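Local coordinates for adhesin (Neisseria meningitidis, PDB 5MY7), which acts as a lysozyme inhibitor and probably also takes part in adhesion to host cells, at residues Y36-G41 against I116-C121; V44-G49 against Q105-T110; V68-N73 against Y90-G95. One frame throughout, in Å; residues are numbered along the deposited sequence.

From the N terminus, the chain builds a four-stranded antiparallel sheet (strands 31-37 to 66-71) and then a second one (82-84 to 116-121), and each contact joins the first to the second. Residues 36-41 open the longest loop, which interaction 1 closes only at 116-121, after 74 intervening residues. Within it, 44-49 waits for 105-110 in interaction 2; within that in turn, 68-73 meets 90-95 in interaction 3. The three loops are thus concentric and none cross. Interaction 1 fastens one margin by a covalent link, interaction 2 fills the middle, and interaction 3 packs the opposite edge strand of the first sheet, 66-71, on 91-94.

Interaction 1 (Y36-G41 against I116-C121); sequences YVCQQG and IVFKDC
C38 and C121 are joined by a disulfide that ties the chain just past the edge strand 31-37 of one antiparallel sheet to the edge strand 116-121 of the other, a single covalent cross-link in this ACP-like domain. The bridge has a right-handed twist, with a chi3 of 102°. Next to it, the C38 sulfur lies at the edge of the F118 ring, near the ring plane and 5.5 Å from its centroid, in a Cys sulfur-aromatic contact. Y36 also brings its CB to within 4.0 Å of C121 CB, and its ring meets that atom obliquely before running inward to a hydrogen bond with the hydroxyl of Y48.

Beyond the bridge the side chains become polar. Q39 and K119 lie alongside each other and point the same way, the amide NE2 of Q39 being 3.8 Å from K119 CG. That amide then turns across D120, with amide and carboxylate planes 77° apart. Its NE2 donates to D120 OD2 over 3.0 Å from above the carboxylate plane; the N-H...O angle of 141° and the exposed setting suggest a weaker hold. The backbone bond is straighter: Q39 N reaches K119 O in an almost perfectly linear hydrogen bond. V117 and F118 both face I109 in a classic beta bulge. A water finishes the join, donating to Q39 O and accepting from K119 N, at 2.9 Å from each.

Interaction 2 (V44-G49 against Q105-T110); sequences VKVTYG and QPIMIT
V46 and I107 overlap alongside each other, head to tail, V46 CG2 coming to 3.9 Å from I107 CD1. The same isoleucine meets Y48 with its other branch: CG2 stands 3.5 Å from the tyrosine OH, the phenol and the isoleucine approaching head-on. I107 can serve both partners because its CG1 sits between the backbone N and the carbonyl carbon (chi1 76°) and the chain is extended at chi2 (167°), which together send CD1 to the valines and leave CG2 for the phenol. At the V44 end the fit is slacker. V44 CG1 is 4.4 Å from I107 CD1, and its second methyl, CG2, faces I109 CD1 at 4.3 Å.

No hydrogen bond crosses this contact, which is wholly side-chain packing between two sheets. Strand 44-49 runs at 98° to strand 107-110, their axes 10.5 Å apart at closest approach, which is orthogonal packing of two beta-sheets. V44, V46 and Y48, alternate residues of one strand, point their CB atoms toward the other sheet, and I107 and I109 answer from theirs; all five are buried near the centre of the chain.

Neighbours surround these groups. V46 CG1 lies on one face of the Y48 ring, 3.5 Å above its plane and off-centre, so the valine touches the isoleucine with one methyl and the ring with the other. The Y48 hydroxyl has its polar partner in Y36. L92 packs on both V46 and I107, C121 touches I107 from strand 116-121, and F118 packs against V44 and I109.

Interaction 3 (V68-N73 against Y90-G95); sequences VQMPVN and YVLGTG
M70 reaches from the edge strand 66-71 of the first sheet onto the backbone and side chains of Y90 and L92, so that the contact is one of sheet packing on sheet in this antiparallel beta fold. The tight part centres on the thioether. M70 SD lies 3.5 Å from Y90 O, and it also approaches the CB atoms of Y90 and L92, at 3.9 Å and 4.0 Å. Rotation about the CG-SD bond of the methionine (chi3 -84°) brings CE beside L92 CB, 4.1 Å away, with the two side chains roughly perpendicular. M70 and L92 are both buried: M70 also touches A61 and Y84, and L92 touches A59, I107 and I109.

Toward the surface the packing thins. V91 points its CB away from strand 66-71, and its side chain is about 4 Å, nearest atoms, from a bound di(hydroxyethyl)ether, probably from the crystallisation liquor. Past P71 the two segments diverge. Nor does any hydrogen bond span them, and their nearest CA atoms, those of M70 and V91, are 7.0 Å apart.

V68 and Y90, both partly exposed, make the outer end. The valine side chain lies crosswise to that of the tyrosine, and its CG1 meets the Y90 ring obliquely, neither squarely over it nor in its plane; the same tyrosine also touches I63 and I109. With V68 CG1 anti to the backbone N (chi1 179°), this methyl comes to 3.9 Å from Y90 CD1.

Interaction 1 (Y36-G41 against I116-C121)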
ATOM      1  N   TYR A  36       1.023  -5.710  -8.883  1.00 20.64           N
ATOM      2  CA  TYR A  36       0.326  -6.800  -8.175  1.00 20.05           C
ATOM      3  C   TYR A  36      -0.833  -7.414  -8.955  1.00 20.57           C
ATOM      4  O   TYR A  36      -1.458  -6.718  -9.777  1.00 21.73           O
ATOM      5  CB  TYR A  36      -0.257  -6.304  -6.837  1.00 20.03           C
ATOM      6  CG  TYR A  36       0.758  -5.698  -5.877  1.00 19.48           C
ATOM      7  CD1 TYR A  36       1.088  -4.369  -5.949  1.00 18.59           C
ATOM      8  CD2 TYR A  36       1.341  -6.474  -4.855  1.00 19.40           C
ATOM      9  CE1 TYR A  36       2.030  -3.802  -5.066  1.00 19.28           C
ATOM     10  CE2 TYR A  36       2.272  -5.950  -3.980  1.00 18.47           C
ATOM     11  CZ  TYR A  36       2.622  -4.595  -4.093  1.00 19.39           C
ATOM     12  OH  TYR A  36       3.532  -4.017  -3.230  1.00 20.60           O
ATOM     13  N   VAL A  37      -1.101  -8.713  -8.692  1.00 21.37           N
ATOM     14  CA  VAL A  37      -2.334  -9.430  -9.136  1.00 23.23           C
ATOM     15  C   VAL A  37      -3.054  -9.854  -7.834  1.00 21.67           C
ATOM     16  O   VAL A  37      -2.438 -10.431  -6.887  1.00 24.34           O
ATOM     17  CB  VAL A  37      -2.017 -10.609 -10.092  1.00 26.09           C
ATOM     18  CG1 VAL A  37      -1.344 -10.122 -11.335  1.00 30.32           C
ATOM     19  CG2 VAL A  37      -1.140 -11.651  -9.440  1.00 30.23           C
ATOM     20  N   CYS A  38      -4.362  -9.605  -7.815  1.00 21.78           N
ATOM     21  CA  CYS A  38      -5.214  -9.807  -6.640  1.00 23.13           C
ATOM     22  C   CYS A  38      -6.361 -10.775  -6.930  1.00 23.46           C
ATOM     23  O   CYS A  38      -6.471 -11.332  -8.066  1.00 27.21           O
ATOM     24  CB  CYS A  38      -5.750  -8.446  -6.179  1.00 21.94           C
ATOM     25  SG  CYS A  38      -4.554  -7.081  -6.102  1.00 21.93           S
ATOM     26  N   GLN A  39      -7.222 -11.000  -5.925  1.00 24.53           N
ATOM     27  CA  GLN A  39      -8.482 -11.780  -6.123  1.00 28.61           C
ATOM     28  C   GLN A  39      -9.340 -11.205  -7.254  1.00 29.96           C
ATOM     29  O   GLN A  39      -9.316  -9.965  -7.477  1.00 28.39           O
ATOM     30  CB  GLN A  39      -9.316 -11.770  -4.849  1.00 34.05           C
ATOM     31  CG  GLN A  39      -9.124 -12.977  -4.006  1.00 43.18           C
ATOM     32  CD  GLN A  39     -10.073 -13.010  -2.833  1.00 42.30           C
ATOM     33  OE1 GLN A  39     -11.231 -12.584  -2.932  1.00 50.74           O
ATOM     34  NE2 GLN A  39      -9.595 -13.539  -1.715  1.00 48.18           N
ATOM     35  N   GLN A  40     -10.044 -12.111  -7.981  1.00 31.46           N
ATOM     36  CA  GLN A  40     -10.877 -11.781  -9.153  1.00 35.80           C
ATOM     37  C   GLN A  40     -10.076 -11.181 -10.298  1.00 31.54           C
ATOM     38  O   GLN A  40     -10.633 -10.494 -11.173  1.00 40.96           O
ATOM     39  CB  GLN A  40     -12.022 -10.827  -8.790  1.00 41.41           C
ATOM     40  CG  GLN A  40     -12.941 -11.369  -7.692  1.00 48.54           C
ATOM     41  CD  GLN A  40     -13.855 -10.326  -7.046  1.00 60.89           C
ATOM     42  OE1 GLN A  40     -13.888  -9.142  -7.448  1.00 66.16           O
ATOM     43  NE2 GLN A  40     -14.612 -10.766  -6.018  1.00 68.46           N
ATOM     44  N   GLY A  41      -8.768 -11.437 -10.303  1.00 30.00           N
ATOM     45  CA  GLY A  41      -7.928 -10.907 -11.348  1.00 28.81           C
ATOM     46  C   GLY A  41      -7.689  -9.418 -11.380  1.00 26.14           C
ATOM     47  O   GLY A  41      -7.205  -8.879 -12.417  1.00 28.15           O
ATOM     48  N   ILE A 116     -13.032  -4.302   1.128  1.00 19.05           N
ATOM     49  CA  ILE A 116     -11.716  -4.627   0.652  1.00 20.49           C
ATOM     50  C   ILE A 116     -11.836  -4.760  -0.883  1.00 21.38           C
ATOM     51  O   ILE A 116     -12.417  -5.688  -1.386  1.00 30.63           O
ATOM     52  CB  ILE A 116     -11.083  -5.869   1.295  1.00 22.31           C
ATOM     53  CG1 ILE A 116     -11.159  -5.801   2.838  1.00 24.21           C
ATOM     54  CG2 ILE A 116      -9.647  -6.008   0.863  1.00 26.41           C
ATOM     55  CD1 ILE A 116     -10.949  -7.138   3.577  1.00 29.97           C
ATOM     56  N   VAL A 117     -11.327  -3.780  -1.604  1.00 18.05           N
ATOM     57  CA  VAL A 117     -11.474  -3.706  -3.081  1.00 19.83           C
ATOM     58  C   VAL A 117     -10.259  -4.260  -3.836  1.00 19.09           C
ATOM     59  O   VAL A 117     -10.351  -4.510  -5.051  1.00 23.41           O
ATOM     60  CB  VAL A 117     -11.841  -2.296  -3.569  1.00 21.01           C
ATOM     61  CG1 VAL A 117     -13.263  -1.923  -3.165  1.00 22.75           C
ATOM     62  CG2 VAL A 117     -10.865  -1.236  -3.132  1.00 22.39           C
ATOM     63  N   PHE A 118      -9.121  -4.455  -3.172  1.00 17.39           N
ATOM     64  CA  PHE A 118      -7.987  -5.214  -3.718  1.00 18.12           C
ATOM     65  C   PHE A 118      -7.580  -6.196  -2.599  1.00 17.62           C
ATOM     66  O   PHE A 118      -7.029  -5.762  -1.544  1.00 17.95           O
ATOM     67  CB  PHE A 118      -6.822  -4.283  -4.105  1.00 17.51           C
ATOM     68  CG  PHE A 118      -7.159  -3.342  -5.269  1.00 17.86           C
ATOM     69  CD1 PHE A 118      -7.788  -2.119  -5.038  1.00 18.82           C
ATOM     70  CD2 PHE A 118      -6.882  -3.691  -6.603  1.00 19.03           C
ATOM     71  CE1 PHE A 118      -8.139  -1.279  -6.082  1.00 18.33           C
ATOM     72  CE2 PHE A 118      -7.249  -2.827  -7.628  1.00 19.39           C
ATOM     73  CZ  PHE A 118      -7.870  -1.638  -7.380  1.00 18.74           C
ATOM     74  N   LYS A 119      -7.872  -7.473  -2.806  1.00 20.28           N
ATOM     75  CA  LYS A 119      -7.781  -8.494  -1.732  1.00 21.60           C
ATOM     76  C   LYS A 119      -6.715  -9.527  -2.094  1.00 22.66           C
ATOM     77  O   LYS A 119      -6.622  -9.963  -3.263  1.00 23.53           O
ATOM     78  CB  LYS A 119      -9.181  -9.126  -1.444  1.00 26.52           C
ATOM     79  CG  LYS A 119      -9.186 -10.028  -0.231  1.00 32.21           C
ATOM     80  CD  LYS A 119     -10.611 -10.360   0.214  1.00 40.20           C
ATOM     81  CE  LYS A 119     -10.542 -11.370   1.342  1.00 50.05           C
ATOM     82  NZ  LYS A 119      -9.699 -10.884   2.480  1.00 55.87           N
ATOM     83  N   ASP A 120      -5.870  -9.893  -1.123  1.00 24.84           N
ATOM     84  CA  ASP A 120      -4.890 -11.001  -1.327  1.00 26.82           C
ATOM     85  C   ASP A 120      -3.991 -10.764  -2.552  1.00 24.48           C
ATOM     86  O   ASP A 120      -3.774 -11.660  -3.395  1.00 28.64           O
ATOM     87  CB  ASP A 120      -5.581 -12.381  -1.490  1.00 30.97           C
ATOM     88  CG  ASP A 120      -6.249 -12.894  -0.247  1.00 38.17           C
ATOM     89  OD1 ASP A 120      -6.074 -12.337   0.852  1.00 43.49           O
ATOM     90  OD2 ASP A 120      -6.943 -13.927  -0.390  1.00 47.15           O
ATOM     91  N   CYS A 121      -3.424  -9.569  -2.592  1.00 22.71           N
ATOM     92  CA  CYS A 121      -2.568  -9.162  -3.710  1.00 22.60           C
ATOM     93  C   CYS A 121      -1.118  -9.663  -3.539  1.00 23.92           C
ATOM     94  O   CYS A 121      -0.535  -9.493  -2.457  1.00 25.73           O
ATOM     95  CB  CYS A 121      -2.548  -7.657  -3.846  1.00 20.00           C
ATOM     96  SG  CYS A 121      -4.136  -6.847  -4.023  1.00 21.79           S
TER
HETATM   97  O   HOH W   1      -9.163  -8.068  -5.322  1.00 25.31           O

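Interaction 2 (V44-G49 against Q105-T110)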
ATOM      1  N   VAL A  44      -3.133  -3.943  -9.779  1.00 18.27           N
ATOM      2  CA  VAL A  44      -2.809  -2.603  -9.275  1.00 18.43           C
ATOM      3  C   VAL A  44      -1.291  -2.385  -9.209  1.00 19.74           C
ATOM      4  O   VAL A  44      -0.546  -3.319  -8.819  1.00 19.91           O
ATOM      5  CB  VAL A  44      -3.520  -2.341  -7.882  1.00 18.23           C
ATOM      6  CG1 VAL A  44      -3.031  -3.279  -6.765  1.00 18.69           C
ATOM      7  CG2 VAL A  44      -3.382  -0.872  -7.457  1.00 18.74           C
ATOM      8  N   LYS A  45      -0.869  -1.156  -9.545  1.00 19.31           N
ATOM      9  CA  LYS A  45       0.519  -0.735  -9.473  1.00 20.89           C
ATOM     10  C   LYS A  45       0.648   0.272  -8.322  1.00 21.15           C
ATOM     11  O   LYS A  45      -0.072   1.307  -8.308  1.00 21.45           O
ATOM     12  CB  LYS A  45       0.932  -0.093 -10.806  1.00 26.05           C
ATOM     13  CG  LYS A  45       2.399   0.199 -11.006  1.00 35.63           C
ATOM     14  CD  LYS A  45       2.704   0.654 -12.459  1.00 41.87           C
ATOM     15  CE  LYS A  45       2.023   1.998 -12.842  1.00 49.71           C
ATOM     16  NZ  LYS A  45       2.166   3.213 -11.906  1.00 45.53           N
ATOM     17  N   VAL A  46       1.605   0.018  -7.420  1.00 19.00           N
ATOM     18  CA  VAL A  46       1.812   0.888  -6.241  1.00 19.08           C
ATOM     19  C   VAL A  46       3.248   1.367  -6.191  1.00 19.47           C
ATOM     20  O   VAL A  46       4.185   0.576  -6.351  1.00 21.20           O
ATOM     21  CB  VAL A  46       1.495   0.148  -4.892  1.00 19.00           C
ATOM     22  CG1 VAL A  46       1.623   1.104  -3.678  1.00 19.60           C
ATOM     23  CG2 VAL A  46       0.103  -0.472  -4.956  1.00 18.59           C
ATOM     24  N   THR A  47       3.413   2.681  -5.970  1.00 19.17           N
ATOM     25  CA  THR A  47       4.698   3.346  -5.823  1.00 21.17           C
ATOM     26  C   THR A  47       4.910   3.744  -4.359  1.00 20.50           C
ATOM     27  O   THR A  47       4.053   4.429  -3.783  1.00 22.37           O
ATOM     28  CB  THR A  47       4.810   4.557  -6.764  1.00 23.73           C
ATOM     29  OG1 THR A  47       4.653   4.117  -8.125  1.00 25.86           O
ATOM     30  CG2 THR A  47       6.182   5.273  -6.593  1.00 25.23           C
ATOM     31  N   TYR A  48       6.021   3.276  -3.779  1.00 20.53           N
ATOM     32  CA  TYR A  48       6.390   3.572  -2.410  1.00 21.75           C
ATOM     33  C   TYR A  48       7.504   4.604  -2.375  1.00 23.47           C
ATOM     34  O   TYR A  48       8.528   4.474  -3.104  1.00 25.16           O
ATOM     35  CB  TYR A  48       6.824   2.299  -1.662  1.00 22.44           C
ATOM     36  CG  TYR A  48       5.784   1.186  -1.674  1.00 20.87           C
ATOM     37  CD1 TYR A  48       4.736   1.170  -0.740  1.00 21.18           C
ATOM     38  CD2 TYR A  48       5.785   0.170  -2.638  1.00 21.11           C
ATOM     39  CE1 TYR A  48       3.757   0.191  -0.751  1.00 20.58           C
ATOM     40  CE2 TYR A  48       4.817  -0.822  -2.639  1.00 21.88           C
ATOM     41  CZ  TYR A  48       3.793  -0.803  -1.707  1.00 21.04           C
ATOM     42  OH  TYR A  48       2.808  -1.790  -1.690  1.00 20.60           O
ATOM     43  N   GLY A  49       7.320   5.618  -1.509  1.00 23.24           N
ATOM     44  CA  GLY A  49       8.388   6.576  -1.193  1.00 26.69           C
ATOM     45  C   GLY A  49       9.219   6.178   0.012  1.00 27.79           C
ATOM     46  O   GLY A  49       8.677   5.688   1.019  1.00 28.89           O
ATOM     47  N   GLN A 105       6.383  -8.500  -0.184  1.00 26.67           N
ATOM     48  CA  GLN A 105       5.245  -8.397   0.728  1.00 25.15           C
ATOM     49  C   GLN A 105       3.900  -8.496  -0.009  1.00 23.19           C
ATOM     50  O   GLN A 105       3.763  -7.907  -1.102  1.00 24.29           O
ATOM     51  CB  GLN A 105       5.259  -7.063   1.515  1.00 25.37           C
ATOM     52  CG  GLN A 105       6.487  -6.844   2.388  1.00 26.96           C
ATOM     53  CD  GLN A 105       6.793  -8.038   3.271  1.00 30.09           C
ATOM     54  OE1 GLN A 105       5.976  -8.437   4.073  1.00 28.96           O
ATOM     55  NE2 GLN A 105       7.992  -8.628   3.108  1.00 29.48           N
ATOM     56  N   PRO A 106       2.917  -9.216   0.557  1.00 22.55           N
ATOM     57  CA  PRO A 106       1.555  -9.122   0.023  1.00 20.91           C
ATOM     58  C   PRO A 106       0.911  -7.782   0.425  1.00 19.62           C
ATOM     59  O   PRO A 106       1.364  -7.168   1.410  1.00 20.22           O
ATOM     60  CB  PRO A 106       0.846 -10.294   0.690  1.00 23.44           C
ATOM     61  CG  PRO A 106       1.495 -10.332   2.076  1.00 25.89           C
ATOM     62  CD  PRO A 106       2.957  -9.947   1.845  1.00 23.70           C
ATOM     63  N   ILE A 107      -0.147  -7.350  -0.268  1.00 17.46           N
ATOM     64  CA  ILE A 107      -0.903  -6.148   0.137  1.00 17.11           C
ATOM     65  C   ILE A 107      -2.413  -6.360   0.088  1.00 17.71           C
ATOM     66  O   ILE A 107      -2.916  -7.315  -0.552  1.00 18.77           O
ATOM     67  CB  ILE A 107      -0.536  -4.869  -0.688  1.00 17.48           C
ATOM     68  CG1 ILE A 107      -1.141  -4.850  -2.121  1.00 18.69           C
ATOM     69  CG2 ILE A 107       0.955  -4.600  -0.704  1.00 19.39           C
ATOM     70  CD1 ILE A 107      -1.044  -3.479  -2.821  1.00 20.09           C
ATOM     71  N   MET A 108      -3.141  -5.465   0.746  1.00 16.86           N
ATOM     72  CA  MET A 108      -4.597  -5.287   0.545  1.00 17.24           C
ATOM     73  C   MET A 108      -4.930  -3.814   0.549  1.00 15.99           C
ATOM     74  O   MET A 108      -4.174  -3.020   1.167  1.00 16.85           O
ATOM     75  CB  MET A 108      -5.405  -6.041   1.579  1.00 21.46           C
ATOM     76  CG  MET A 108      -5.137  -5.568   3.024  1.00 23.01           C
ATOM     77  SD  MET A 108      -5.946  -6.559   4.301  1.00 28.86           S
ATOM     78  CE  MET A 108      -5.354  -8.207   4.217  1.00 36.25           C
ATOM     79  N   ILE A 109      -6.008  -3.420  -0.155  1.00 16.09           N
ATOM     80  CA  ILE A 109      -6.486  -2.022  -0.165  1.00 15.54           C
ATOM     81  C   ILE A 109      -7.990  -2.026   0.116  1.00 16.20           C
ATOM     82  O   ILE A 109      -8.791  -2.734  -0.550  1.00 17.02           O
ATOM     83  CB  ILE A 109      -6.205  -1.282  -1.502  1.00 16.98           C
ATOM     84  CG1 ILE A 109      -4.696  -1.300  -1.853  1.00 17.75           C
ATOM     85  CG2 ILE A 109      -6.696   0.157  -1.451  1.00 19.78           C
ATOM     86  CD1 ILE A 109      -4.327  -0.788  -3.243  1.00 18.84           C
ATOM     87  N   THR A 110      -8.376  -1.196   1.123  1.00 15.83           N
ATOM     88  CA  THR A 110      -9.739  -1.026   1.534  1.00 16.38           C
ATOM     89  C   THR A 110     -10.228   0.358   1.088  1.00 15.99           C
ATOM     90  O   THR A 110      -9.510   1.352   1.206  1.00 17.31           O
ATOM     91  CB  THR A 110      -9.860  -1.198   3.078  1.00 18.15           C
ATOM     92  OG1 THR A 110      -9.368  -2.484   3.477  1.00 18.31           O
ATOM     93  CG2 THR A 110     -11.298  -1.101   3.513  1.00 19.27           C
TER

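Interaction 3 (V68-N73 against Y90-G95)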
ATOM      1  N   VAL A  68      -3.849   7.787  -6.288  1.00 19.21           N
ATOM      2  CA  VAL A  68      -4.322   7.942  -4.864  1.00 20.50           C
ATOM      3  C   VAL A  68      -3.126   7.833  -3.929  1.00 18.94           C
ATOM      4  O   VAL A  68      -2.574   6.733  -3.771  1.00 21.34           O
ATOM      5  CB  VAL A  68      -5.405   6.886  -4.552  1.00 21.65           C
ATOM      6  CG1 VAL A  68      -5.901   6.987  -3.096  1.00 23.97           C
ATOM      7  CG2 VAL A  68      -6.575   7.020  -5.563  1.00 24.05           C
ATOM      8  N   GLN A  69      -2.700   8.973  -3.358  1.00 20.98           N
ATOM      9  CA  GLN A  69      -1.519   8.974  -2.463  1.00 21.86           C
ATOM     10  C   GLN A  69      -1.957   8.809  -0.991  1.00 19.66           C
ATOM     11  O   GLN A  69      -2.788   9.562  -0.491  1.00 23.05           O
ATOM     12  CB  GLN A  69      -0.643  10.254  -2.645  1.00 27.71           C
ATOM     13  CG  GLN A  69       0.664  10.133  -1.818  1.00 30.88           C
ATOM     14  CD  GLN A  69       1.792  11.061  -2.174  1.00 33.75           C
ATOM     15  OE1 GLN A  69       2.019  11.397  -3.338  1.00 41.87           O
ATOM     16  NE2 GLN A  69       2.543  11.452  -1.167  1.00 35.46           N
ATOM     17  N   MET A  70      -1.437   7.784  -0.355  1.00 17.66           N
ATOM     18  CA  MET A  70      -1.783   7.430   1.050  1.00 18.41           C
ATOM     19  C   MET A  70      -0.548   7.581   1.954  1.00 17.88           C
ATOM     20  O   MET A  70       0.424   6.811   1.834  1.00 17.67           O
ATOM     21  CB  MET A  70      -2.283   5.981   1.068  1.00 18.00           C
ATOM     22  CG  MET A  70      -3.550   5.741   0.228  1.00 18.61           C
ATOM     23  SD  MET A  70      -3.990   3.992  -0.004  1.00 19.34           S
ATOM     24  CE  MET A  70      -2.923   3.687  -1.406  1.00 20.02           C
ATOM     25  N   PRO A  71      -0.533   8.615   2.826  1.00 19.12           N
ATOM     26  CA  PRO A  71       0.640   8.793   3.701  1.00 18.36           C
ATOM     27  C   PRO A  71       0.803   7.644   4.707  1.00 17.68           C
ATOM     28  O   PRO A  71      -0.220   7.133   5.187  1.00 18.67           O
ATOM     29  CB  PRO A  71       0.302  10.058   4.502  1.00 20.37           C
ATOM     30  CG  PRO A  71      -1.186  10.114   4.489  1.00 26.62           C
ATOM     31  CD  PRO A  71      -1.569   9.615   3.118  1.00 22.03           C
ATOM     32  N   VAL A  72       2.027   7.295   5.082  1.00 17.18           N
ATOM     33  CA  VAL A  72       2.229   6.246   6.094  1.00 17.71           C
ATOM     34  C   VAL A  72       1.495   6.658   7.392  1.00 17.42           C
ATOM     35  O   VAL A  72       1.479   7.856   7.782  1.00 18.40           O
ATOM     36  CB  VAL A  72       3.707   5.922   6.309  1.00 17.93           C
ATOM     37  CG1 VAL A  72       4.446   7.081   6.993  1.00 19.54           C
ATOM     38  CG2 VAL A  72       3.912   4.596   7.049  1.00 20.02           C
ATOM     39  N   ASN A  73       0.887   5.664   8.025  1.00 17.65           N
ATOM     40  CA  ASN A  73       0.140   5.896   9.248  1.00 17.92           C
ATOM     41  C   ASN A  73       0.937   5.265  10.404  1.00 19.04           C
ATOM     42  O   ASN A  73       0.829   4.059  10.690  1.00 20.15           O
ATOM     43  CB  ASN A  73      -1.273   5.321   9.116  1.00 19.90           C
ATOM     44  CG  ASN A  73      -2.163   5.743  10.255  1.00 21.19           C
ATOM     45  OD1 ASN A  73      -1.712   5.834  11.414  1.00 23.17           O
ATOM     46  ND2 ASN A  73      -3.389   6.037   9.942  1.00 23.99           N
ATOM     47  N   TYR A  90      -8.832   5.883   1.126  1.00 19.47           N
ATOM     48  CA  TYR A  90      -8.350   4.517   0.874  1.00 17.87           C
ATOM     49  C   TYR A  90      -7.267   4.172   1.906  1.00 17.06           C
ATOM     50  O   TYR A  90      -6.444   5.048   2.287  1.00 18.61           O
ATOM     51  CB  TYR A  90      -7.795   4.356  -0.570  1.00 19.21           C
ATOM     52  CG  TYR A  90      -8.899   4.298  -1.630  1.00 19.17           C
ATOM     53  CD1 TYR A  90      -9.410   5.468  -2.199  1.00 21.85           C
ATOM     54  CD2 TYR A  90      -9.383   3.086  -2.095  1.00 19.28           C
ATOM     55  CE1 TYR A  90     -10.413   5.410  -3.155  1.00 23.99           C
ATOM     56  CE2 TYR A  90     -10.385   3.018  -3.056  1.00 20.09           C
ATOM     57  CZ  TYR A  90     -10.899   4.188  -3.588  1.00 22.07           C
ATOM     58  OH  TYR A  90     -11.890   4.148  -4.554  1.00 26.79           O
ATOM     59  N   VAL A  91      -7.188   2.878   2.270  1.00 16.34           N
ATOM     60  CA  VAL A  91      -6.199   2.396   3.247  1.00 16.66           C
ATOM     61  C   VAL A  91      -5.498   1.145   2.717  1.00 15.95           C
ATOM     62  O   VAL A  91      -6.170   0.129   2.386  1.00 17.85           O
ATOM     63  CB  VAL A  91      -6.877   2.102   4.620  1.00 17.97           C
ATOM     64  CG1 VAL A  91      -5.881   1.485   5.614  1.00 18.47           C
ATOM     65  CG2 VAL A  91      -7.474   3.392   5.208  1.00 19.46           C
ATOM     66  N   LEU A  92      -4.168   1.208   2.657  1.00 15.37           N
ATOM     67  CA  LEU A  92      -3.334   0.080   2.218  1.00 15.94           C
ATOM     68  C   LEU A  92      -2.668  -0.595   3.420  1.00 16.25           C
ATOM     69  O   LEU A  92      -2.042   0.096   4.237  1.00 17.92           O
ATOM     70  CB  LEU A  92      -2.317   0.518   1.165  1.00 16.99           C
ATOM     71  CG  LEU A  92      -1.457  -0.583   0.470  1.00 18.59           C
ATOM     72  CD1 LEU A  92      -1.020  -0.095  -0.906  1.00 19.44           C
ATOM     73  CD2 LEU A  92      -0.224  -1.051   1.235  1.00 19.28           C
ATOM     74  N   GLY A  93      -2.781  -1.928   3.514  1.00 16.69           N
ATOM     75  CA  GLY A  93      -2.096  -2.702   4.551  1.00 17.82           C
ATOM     76  C   GLY A  93      -1.114  -3.731   3.954  1.00 17.83           C
ATOM     77  O   GLY A  93      -1.418  -4.379   2.907  1.00 18.80           O
ATOM     78  N   THR A  94       0.075  -3.805   4.543  1.00 19.39           N
ATOM     79  CA  THR A  94       1.162  -4.686   4.084  1.00 21.22           C
ATOM     80  C   THR A  94       2.039  -5.119   5.250  1.00 21.56           C
ATOM     81  O   THR A  94       1.668  -4.894   6.411  1.00 22.64           O
ATOM     82  CB  THR A  94       1.963  -4.022   2.950  1.00 21.80           C
ATOM     83  OG1 THR A  94       2.836  -5.003   2.327  1.00 24.26           O
ATOM     84  CG2 THR A  94       2.753  -2.830   3.419  1.00 21.60           C
ATOM     85  N   GLY A  95       3.144  -5.806   4.963  1.00 24.96           N
ATOM     86  CA  GLY A  95       4.104  -6.173   5.983  1.00 24.62           C
ATOM     87  C   GLY A  95       5.076  -5.062   6.345  1.00 25.07           C
ATOM     88  O   GLY A  95       4.774  -3.857   6.243  1.00 26.85           O
TER